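Local structure of uncharacterized protein (Xanthomonas axonopodis pv. citri, 3OV5) at residues Y4-M18 with D37-S51. The protein is VirB7, a type IV secretion system component of the bacterial outer membrane, and carries a globular N0 domain like those of outer membrane transport proteins. Residues are numbered along the deposited sequence; the frame is centred on the assembly and turned at random. Where two conformers were deposited one is given.
Sequences YTYQATPMDGTLKTM and DYTLIGPVSAISTTS. With IPA (isopropyl alcohol), chain B.
Asp-37 grips the first turn of helix 15-24 through its carboxylate; the Asp-37 and Thr-14 side chains cross at about a right angle. With CG anti to the backbone N (chi1 -162°), the carboxylate is carried to the helix start. There its OD1 accepts a short bond from Thr-14 OG1 (2.6 Å), on the syn side. OD2 takes Lys-16 N (2.9 Å) and, from the opposite face of the carboxylate plane, Tyr-38 N. Thr-14 is the N-cap residue: its OG1, placed between the backbone N and the carbonyl carbon (chi1 75°), also receives Thr-17 N at 3.0 Å. Beside this cluster a nearly straight bond runs from Leu-15 N to Tyr-38 O (2.8 Å).

Leu-40 spreads its two methyls over the backbone leading into the helix, CD1 against Asp-12 O and CD2 against Thr-14 C and Leu-15 N. Deeper in, Met-18 and Val-44 meet tip to tip, SD to CG1 4.0 Å, while Ala-8 CB touches the same methyl at 3.9 Å. At the far end, Tyr-6 and Thr-49 exchange backbone hydrogen bonds as an antiparallel pair. Thr-50 O lies at the edge of the Tyr-6 ring, whose hydroxyl bonds Ser-26, with Tyr-4 CE2 over the centre of one face. The N0-type domain thus ties segment 37-51 to its first helix by a carboxylate that accepts the Thr-14 hydroxyl and the Lys-16 N-H, where the helix dipole would probably stabilise the negative charge.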
ATOM      1  N   TYR A   4      -1.278   2.280  16.961  1.00 14.27           N
ATOM      2  CA  TYR A   4      -1.802   2.181  15.591  1.00 11.96           C
ATOM      3  C   TYR A   4      -0.958   1.238  14.748  1.00 10.33           C
ATOM      4  O   TYR A   4       0.275   1.318  14.722  1.00 11.54           O
ATOM      5  CB  TYR A   4      -1.839   3.543  14.918  1.00 12.29           C
ATOM      6  CG  TYR A   4      -2.222   3.472  13.463  1.00 10.14           C
ATOM      7  CD1 TYR A   4      -3.553   3.506  13.058  1.00 10.18           C
ATOM      8  CD2 TYR A   4      -1.246   3.313  12.481  1.00 10.64           C
ATOM      9  CE1 TYR A   4      -3.913   3.409  11.700  1.00  8.57           C
ATOM     10  CE2 TYR A   4      -1.587   3.201  11.147  1.00  8.97           C
ATOM     11  CZ  TYR A   4      -2.916   3.267  10.757  1.00  7.82           C
ATOM     12  OH  TYR A   4      -3.245   3.159   9.418  1.00  9.26           O
ATOM     13  N   THR A   5      -1.640   0.377  14.006  1.00  8.57           N
ATOM     14  CA  THR A   5      -0.933  -0.515  13.065  0.70  7.75           C
ATOM     15  C   THR A   5      -1.519  -0.414  11.696  1.00  6.79           C
ATOM     16  O   THR A   5      -2.733  -0.303  11.468  1.00  8.22           O
ATOM     17  CB  THR A   5      -0.991  -2.021  13.384  0.70  9.58           C
ATOM     18  OG1 THR A   5      -2.364  -2.388  13.527  0.70 11.28           O
ATOM     19  CG2 THR A   5      -0.239  -2.351  14.650  0.70 11.06           C
ATOM     20  N   TYR A   6      -0.600  -0.423  10.738  1.00  6.54           N
ATOM     21  CA  TYR A   6      -0.931  -0.543   9.324  1.00  6.53           C
ATOM     22  C   TYR A   6      -1.346  -1.994   9.063  1.00  6.56           C
ATOM     23  O   TYR A   6      -0.597  -2.927   9.342  1.00  7.51           O
ATOM     24  CB  TYR A   6       0.271  -0.190   8.437  1.00  7.15           C
ATOM     25  CG  TYR A   6       0.677   1.242   8.578  1.00  6.52           C
ATOM     26  CD1 TYR A   6       0.009   2.233   7.860  1.00  6.89           C
ATOM     27  CD2 TYR A   6       1.668   1.629   9.480  1.00  7.30           C
ATOM     28  CE1 TYR A   6       0.357   3.584   7.996  1.00  6.93           C
ATOM     29  CE2 TYR A   6       1.992   2.969   9.658  1.00  7.22           C
ATOM     30  CZ  TYR A   6       1.344   3.933   8.904  1.00  6.61           C
ATOM     31  OH  TYR A   6       1.708   5.248   9.075  1.00  7.80           O
ATOM     32  N   GLN A   7      -2.553  -2.153   8.533  1.00  6.20           N
ATOM     33  CA  GLN A   7      -3.152  -3.449   8.257  1.00  6.44           C
ATOM     34  C   GLN A   7      -4.334  -3.253   7.336  1.00  5.98           C
ATOM     35  O   GLN A   7      -4.846  -2.127   7.208  1.00  6.25           O
ATOM     36  CB  GLN A   7      -3.590  -4.155   9.544  1.00  6.82           C
ATOM     37  CG  GLN A   7      -4.642  -3.367  10.304  1.00  8.39           C
ATOM     38  CD  GLN A   7      -5.146  -4.082  11.532  1.00 10.62           C
ATOM     39  OE1 GLN A   7      -4.981  -5.279  11.726  1.00 15.59           O
ATOM     40  NE2 GLN A   7      -5.795  -3.327  12.394  1.00 12.16           N
ATOM     41  N   ALA A   8      -4.820  -4.346   6.755  1.00  6.24           N
ATOM     42  CA  ALA A   8      -6.137  -4.337   6.144  1.00  6.63           C
ATOM     43  C   ALA A   8      -7.188  -4.492   7.238  1.00  7.31           C
ATOM     44  O   ALA A   8      -6.971  -5.176   8.238  1.00  9.09           O
ATOM     45  CB  ALA A   8      -6.275  -5.470   5.125  1.00  7.95           C
ATOM     46  N   THR A   9      -8.329  -3.844   7.035  1.00  7.75           N
ATOM     47  CA  THR A   9      -9.429  -3.903   7.986  1.00  8.98           C
ATOM     48  C   THR A   9     -10.703  -4.160   7.245  1.00 10.31           C
ATOM     49  O   THR A   9     -10.726  -4.089   6.033  1.00 10.11           O
ATOM     50  CB  THR A   9      -9.584  -2.594   8.742  1.00  8.73           C
ATOM     51  OG1 THR A   9     -10.063  -1.564   7.858  1.00  8.55           O
ATOM     52  CG2 THR A   9      -8.320  -2.207   9.424  1.00  9.33           C
ATOM     53  N   PRO A  10     -11.791  -4.472   7.983  1.00 12.05           N
ATOM     54  CA  PRO A  10     -13.076  -4.690   7.314  1.00 13.05           C
ATOM     55  C   PRO A  10     -13.521  -3.552   6.384  1.00 12.35           C
ATOM     56  O   PRO A  10     -14.188  -3.798   5.398  1.00 15.03           O
ATOM     57  CB  PRO A  10     -14.063  -4.859   8.492  1.00 13.71           C
ATOM     58  CG  PRO A  10     -13.250  -5.482   9.546  1.00 14.67           C
ATOM     59  CD  PRO A  10     -11.932  -4.729   9.436  1.00 13.68           C
ATOM     60  N   MET A  11     -13.101  -2.325   6.658  1.00 10.69           N
ATOM     61  CA  MET A  11     -13.455  -1.163   5.863  1.00 11.22           C
ATOM     62  C   MET A  11     -12.845  -1.172   4.458  1.00 10.46           C
ATOM     63  O   MET A  11     -13.337  -0.501   3.535  1.00 11.43           O
ATOM     64  CB  MET A  11     -12.981   0.128   6.610  1.00 12.20           C
ATOM     65  CG  MET A  11     -13.306   1.378   5.958  1.00 13.70           C
ATOM     66  SD  MET A  11     -12.778   2.558   7.152  1.00 13.08           S
ATOM     67  CE  MET A  11     -12.921   3.959   6.047  1.00 22.78           C
ATOM     68  N   ASP A  12     -11.709  -1.852   4.309  1.00  9.81           N
ATOM     69  CA  ASP A  12     -10.880  -1.708   3.125  1.00  9.38           C
ATOM     70  C   ASP A  12     -11.184  -2.861   2.174  1.00 10.83           C
ATOM     71  O   ASP A  12     -11.014  -4.049   2.496  1.00 12.41           O
ATOM     72  CB  ASP A  12      -9.420  -1.840   3.489  1.00  8.80           C
ATOM     73  CG  ASP A  12      -8.991  -0.924   4.593  1.00  7.65           C
ATOM     74  OD1 ASP A  12      -8.361  -1.461   5.518  1.00  8.60           O
ATOM     75  OD2 ASP A  12      -9.261   0.305   4.533  1.00  8.32           O
ATOM     76  N   GLY A  13     -11.632  -2.518   0.988  1.00 11.04           N
ATOM     77  CA  GLY A  13     -11.890  -3.545  -0.047  1.00 10.46           C
ATOM     78  C   GLY A  13     -10.834  -3.651  -1.134  1.00  8.99           C
ATOM     79  O   GLY A  13     -10.712  -4.707  -1.783  1.00 10.61           O
ATOM     80  N   THR A  14     -10.102  -2.560  -1.377  1.00  7.52           N
ATOM     81  CA  THR A  14      -9.207  -2.531  -2.504  1.00  6.70           C
ATOM     82  C   THR A  14      -7.868  -1.964  -2.112  1.00  6.08           C
ATOM     83  O   THR A  14      -7.721  -1.313  -1.058  1.00  6.09           O
ATOM     84  CB  THR A  14      -9.762  -1.687  -3.680  1.00  6.75           C
ATOM     85  OG1 THR A  14      -9.635  -0.292  -3.359  1.00  6.26           O
ATOM     86  CG2 THR A  14     -11.225  -2.003  -4.004  1.00  8.69           C
ATOM     87  N   LEU A  15      -6.893  -2.159  -2.990  1.00  6.08           N
ATOM     88  CA  LEU A  15      -5.552  -1.648  -2.801  1.00  5.76           C
ATOM     89  C   LEU A  15      -5.570  -0.116  -2.637  1.00  5.33           C
ATOM     90  O   LEU A  15      -4.995   0.423  -1.677  1.00  5.61           O
ATOM     91  CB  LEU A  15      -4.688  -2.052  -3.998  1.00  5.97           C
ATOM     92  CG  LEU A  15      -3.265  -1.534  -4.010  1.00  6.01           C
ATOM     93  CD1 LEU A  15      -2.465  -1.985  -2.799  1.00  7.21           C
ATOM     94  CD2 LEU A  15      -2.580  -1.969  -5.317  1.00  7.08           C
ATOM     95  N   LYS A  16      -6.181   0.587  -3.590  1.00  5.11           N
ATOM     96  CA  LYS A  16      -6.180   2.037  -3.547  1.00  5.49           C
ATOM     97  C   LYS A  16      -6.921   2.539  -2.308  1.00  5.56           C
ATOM     98  O   LYS A  16      -6.474   3.506  -1.699  1.00  5.96           O
ATOM     99  CB  LYS A  16      -6.798   2.611  -4.827  1.00  5.98           C
ATOM    100  CG  LYS A  16      -6.661   4.135  -4.917  1.00  6.68           C
ATOM    101  CD  LYS A  16      -7.247   4.676  -6.221  1.00  8.47           C
ATOM    102  CE  LYS A  16      -8.722   4.460  -6.317  1.00 10.13           C
ATOM    103  NZ  LYS A  16      -9.301   5.066  -7.562  1.00 12.21           N
ATOM    104  N   THR A  17      -8.074   1.950  -2.007  1.00  5.77           N
ATOM    105  CA  THR A  17      -8.860   2.477  -0.890  1.00  6.34           C
ATOM    106  C   THR A  17      -8.199   2.179   0.457  1.00  5.53           C
ATOM    107  O   THR A  17      -8.272   3.014   1.379  1.00  5.98           O
ATOM    108  CB  THR A  17     -10.316   2.040  -0.974  1.00  7.02           C
ATOM    109  OG1 THR A  17     -10.445   0.645  -0.934  1.00  8.81           O
ATOM    110  CG2 THR A  17     -11.004   2.645  -2.217  1.00 10.17           C
ATOM    111  N   MET A  18      -7.556   1.015   0.600  1.00  5.17           N
ATOM    112  CA  MET A  18      -6.790   0.761   1.806  1.00  5.72           C
ATOM    113  C   MET A  18      -5.696   1.802   1.945  1.00  4.92           C
ATOM    114  O   MET A  18      -5.471   2.374   3.026  1.00  5.53           O
ATOM    115  CB  MET A  18      -6.187  -0.641   1.801  1.00  5.20           C
ATOM    116  CG  MET A  18      -5.467  -0.958   3.111  1.00  5.71           C
ATOM    117  SD  MET A  18      -4.734  -2.590   3.144  1.00  6.36           S
ATOM    118  CE  MET A  18      -3.377  -2.338   1.969  1.00  7.40           C
ATOM    119  N   ASP A  37      -7.575   0.134 -10.080  1.00  5.58           N
ATOM    120  CA  ASP A  37      -7.497  -0.381  -8.725  1.00  5.48           C
ATOM    121  C   ASP A  37      -7.523  -1.920  -8.813  1.00  5.17           C
ATOM    122  O   ASP A  37      -7.814  -2.509  -9.860  1.00  6.00           O
ATOM    123  CB  ASP A  37      -8.675   0.206  -7.930  1.00  5.51           C
ATOM    124  CG  ASP A  37      -8.512   0.135  -6.431  1.00  5.58           C
ATOM    125  OD1 ASP A  37      -9.454   0.654  -5.761  1.00  6.73           O
ATOM    126  OD2 ASP A  37      -7.498  -0.394  -5.921  1.00  5.71           O
ATOM    127  N   TYR A  38      -7.219  -2.544  -7.686  1.00  5.34           N
ATOM    128  CA  TYR A  38      -7.192  -4.005  -7.550  1.00  4.99           C
ATOM    129  C   TYR A  38      -7.802  -4.373  -6.236  1.00  5.37           C
ATOM    130  O   TYR A  38      -7.629  -3.675  -5.224  1.00  6.48           O
ATOM    131  CB  TYR A  38      -5.748  -4.549  -7.556  1.00  6.11           C
ATOM    132  CG  TYR A  38      -5.141  -4.410  -8.900  1.00  6.08           C
ATOM    133  CD1 TYR A  38      -5.563  -5.237  -9.960  1.00  6.99           C
ATOM    134  CD2 TYR A  38      -4.197  -3.438  -9.168  1.00  8.41           C
ATOM    135  CE1 TYR A  38      -5.087  -5.087 -11.218  1.00  8.30           C
ATOM    136  CE2 TYR A  38      -3.687  -3.318 -10.454  1.00 10.25           C
ATOM    137  CZ  TYR A  38      -4.150  -4.136 -11.460  1.00  9.12           C
ATOM    138  OH  TYR A  38      -3.666  -4.027 -12.722  1.00  9.13           O
ATOM    139  N   THR A  39      -8.493  -5.503  -6.194  1.00  5.59           N
ATOM    140  CA  THR A  39      -8.957  -6.004  -4.926  0.70  5.60           C
ATOM    141  C   THR A  39      -7.749  -6.346  -4.051  1.00  5.14           C
ATOM    142  O   THR A  39      -6.654  -6.630  -4.535  1.00  6.44           O
ATOM    143  CB  THR A  39      -9.896  -7.175  -5.102  0.70  7.12           C
ATOM    144  OG1 THR A  39     -10.674  -7.286  -3.910  0.70  8.78           O
ATOM    145  CG2 THR A  39      -9.169  -8.425  -5.304  0.70  7.85           C
ATOM    146  N   LEU A  40      -7.968  -6.349  -2.740  1.00  5.60           N
ATOM    147  CA  LEU A  40      -6.995  -6.889  -1.818  1.00  6.20           C
ATOM    148  C   LEU A  40      -6.971  -8.401  -1.953  1.00  7.00           C
ATOM    149  O   LEU A  40      -8.029  -9.055  -1.870  1.00 10.25           O
ATOM    150  CB  LEU A  40      -7.355  -6.506  -0.372  1.00  7.46           C
ATOM    151  CG  LEU A  40      -7.350  -4.994  -0.119  1.00  7.53           C
ATOM    152  CD1 LEU A  40      -7.830  -4.662   1.293  1.00 11.11           C
ATOM    153  CD2 LEU A  40      -5.978  -4.400  -0.326  1.00  7.44           C
ATOM    154  N   ILE A  41      -5.785  -8.972  -2.103  1.00  6.32           N
ATOM    155  CA  ILE A  41      -5.645 -10.428  -2.130  1.00  6.46           C
ATOM    156  C   ILE A  41      -5.271 -10.954  -0.761  1.00  6.08           C
ATOM    157  O   ILE A  41      -4.760 -10.220   0.089  1.00  6.72           O
ATOM    158  CB  ILE A  41      -4.656 -10.881  -3.237  1.00  6.63           C
ATOM    159  CG1 ILE A  41      -3.268 -10.262  -3.058  1.00  7.12           C
ATOM    160  CG2 ILE A  41      -5.225 -10.508  -4.575  1.00  9.19           C
ATOM    161  CD1 ILE A  41      -2.229 -10.958  -3.954  1.00  7.84           C
ATOM    162  N   GLY A  42      -5.552 -12.231  -0.541  1.00  6.41           N
ATOM    163  CA  GLY A  42      -5.330 -12.855   0.753  1.00  6.56           C
ATOM    164  C   GLY A  42      -4.052 -12.491   1.482  1.00  6.60           C
ATOM    165  O   GLY A  42      -4.115 -12.229   2.669  1.00  7.65           O
ATOM    166  N   PRO A  43      -2.878 -12.501   0.813  1.00  6.61           N
ATOM    167  CA  PRO A  43      -1.616 -12.186   1.488  1.00  7.99           C
ATOM    168  C   PRO A  43      -1.581 -10.823   2.183  1.00  6.28           C
ATOM    169  O   PRO A  43      -0.762 -10.622   3.075  1.00  8.15           O
ATOM    170  CB  PRO A  43      -0.564 -12.292   0.354  1.00  9.52           C
ATOM    171  CG  PRO A  43      -1.157 -13.089  -0.669  1.00  9.67           C
ATOM    172  CD  PRO A  43      -2.651 -13.030  -0.543  1.00  7.56           C
ATOM    173  N   VAL A  44      -2.428  -9.886   1.763  1.00  5.95           N
ATOM    174  CA  VAL A  44      -2.476  -8.601   2.460  1.00  6.11           C
ATOM    175  C   VAL A  44      -2.890  -8.783   3.929  1.00  6.61           C
ATOM    176  O   VAL A  44      -2.524  -7.964   4.778  1.00  6.43           O
ATOM    177  CB  VAL A  44      -3.425  -7.608   1.736  1.00  6.24           C
ATOM    178  CG1 VAL A  44      -3.532  -6.302   2.442  1.00  8.06           C
ATOM    179  CG2 VAL A  44      -3.005  -7.370   0.322  1.00  6.68           C
ATOM    180  N   SER A  45      -3.624  -9.868   4.222  1.00  7.62           N
ATOM    181  CA  SER A  45      -4.080 -10.133   5.594  1.00  9.34           C
ATOM    182  C   SER A  45      -2.915 -10.414   6.547  1.00  9.77           C
ATOM    183  O   SER A  45      -3.102 -10.373   7.765  1.00 14.05           O
ATOM    184  CB  SER A  45      -5.121 -11.237   5.561  1.00 11.48           C
ATOM    185  OG  SER A  45      -6.294 -10.719   4.922  1.00 13.63           O
ATOM    186  N   ALA A  46      -1.719 -10.675   6.048  1.00 10.11           N
ATOM    187  CA  ALA A  46      -0.550 -10.888   6.894  1.00 10.67           C
ATOM    188  C   ALA A  46       0.006  -9.589   7.470  1.00  9.78           C
ATOM    189  O   ALA A  46       0.799  -9.632   8.411  1.00 12.17           O
ATOM    190  CB  ALA A  46       0.533 -11.624   6.111  1.00 12.71           C
ATOM    191  N   ILE A  47      -0.348  -8.434   6.893  1.00  7.17           N
ATOM    192  CA  ILE A  47       0.324  -7.199   7.271  1.00  7.02           C
ATOM    193  C   ILE A  47      -0.275  -6.645   8.550  1.00  6.96           C
ATOM    194  O   ILE A  47      -1.492  -6.426   8.641  1.00  7.55           O
ATOM    195  CB  ILE A  47       0.199  -6.166   6.155  1.00  7.02           C
ATOM    196  CG1 ILE A  47       0.791  -6.734   4.853  1.00  7.92           C
ATOM    197  CG2 ILE A  47       0.863  -4.857   6.582  1.00  8.02           C
ATOM    198  CD1 ILE A  47       0.601  -5.805   3.642  1.00  8.47           C
ATOM    199  N   SER A  48       0.571  -6.408   9.536  1.00  7.44           N
ATOM    200  CA  SER A  48       0.135  -5.769  10.767  1.00  8.32           C
ATOM    201  C   SER A  48       1.368  -5.242  11.454  1.00  8.14           C
ATOM    202  O   SER A  48       2.069  -5.987  12.138  1.00 10.38           O
ATOM    203  CB  SER A  48      -0.575  -6.777  11.679  1.00 11.91           C
ATOM    204  OG  SER A  48      -0.862  -6.195  12.941  1.00 16.33           O
ATOM    205  N   THR A  49       1.653  -3.961  11.262  1.00  6.77           N
ATOM    206  CA  THR A  49       2.893  -3.390  11.764  1.00  6.59           C
ATOM    207  C   THR A  49       2.738  -1.920  12.040  1.00  6.63           C
ATOM    208  O   THR A  49       2.010  -1.214  11.338  1.00  6.81           O
ATOM    209  CB  THR A  49       4.061  -3.639  10.773  1.00  6.74           C
ATOM    210  OG1 THR A  49       5.221  -2.918  11.199  1.00  6.86           O
ATOM    211  CG2 THR A  49       3.694  -3.173   9.386  1.00  6.31           C
ATOM    212  N   THR A  50       3.444  -1.430  13.061  1.00  6.95           N
ATOM    213  CA  THR A  50       3.480  -0.010  13.345  1.00  7.18           C
ATOM    214  C   THR A  50       4.363   0.767  12.357  1.00  6.73           C
ATOM    215  O   THR A  50       4.330   1.998  12.356  1.00  7.97           O
ATOM    216  CB  THR A  50       3.989   0.282  14.776  1.00  8.47           C
ATOM    217  OG1 THR A  50       5.315  -0.240  14.892  1.00  9.96           O
ATOM    218  CG2 THR A  50       3.060  -0.316  15.831  1.00 10.05           C
ATOM    219  N   SER A  51       5.173   0.059  11.558  1.00  6.40           N
ATOM    220  CA  SER A  51       6.132   0.692  10.651  1.00  6.45           C
ATOM    221  C   SER A  51       5.531   0.895   9.278  1.00  5.80           C
ATOM    222  O   SER A  51       5.221  -0.087   8.600  1.00  5.56           O
ATOM    223  CB  SER A  51       7.352  -0.208  10.541  1.00  6.61           C
ATOM    224  OG  SER A  51       8.184   0.201   9.464  1.00  7.00           O
TER
HETATM  225  C1  IPA B   1       6.027  -0.383  17.694  1.00 17.76           C
HETATM  226  C2  IPA B   1       6.096  -1.828  18.144  1.00 12.07           C
HETATM  227  C3  IPA B   1       5.061  -2.135  19.211  1.00 17.94           C
HETATM  228  O2  IPA B   1       5.945  -2.716  17.055  1.00 21.02           O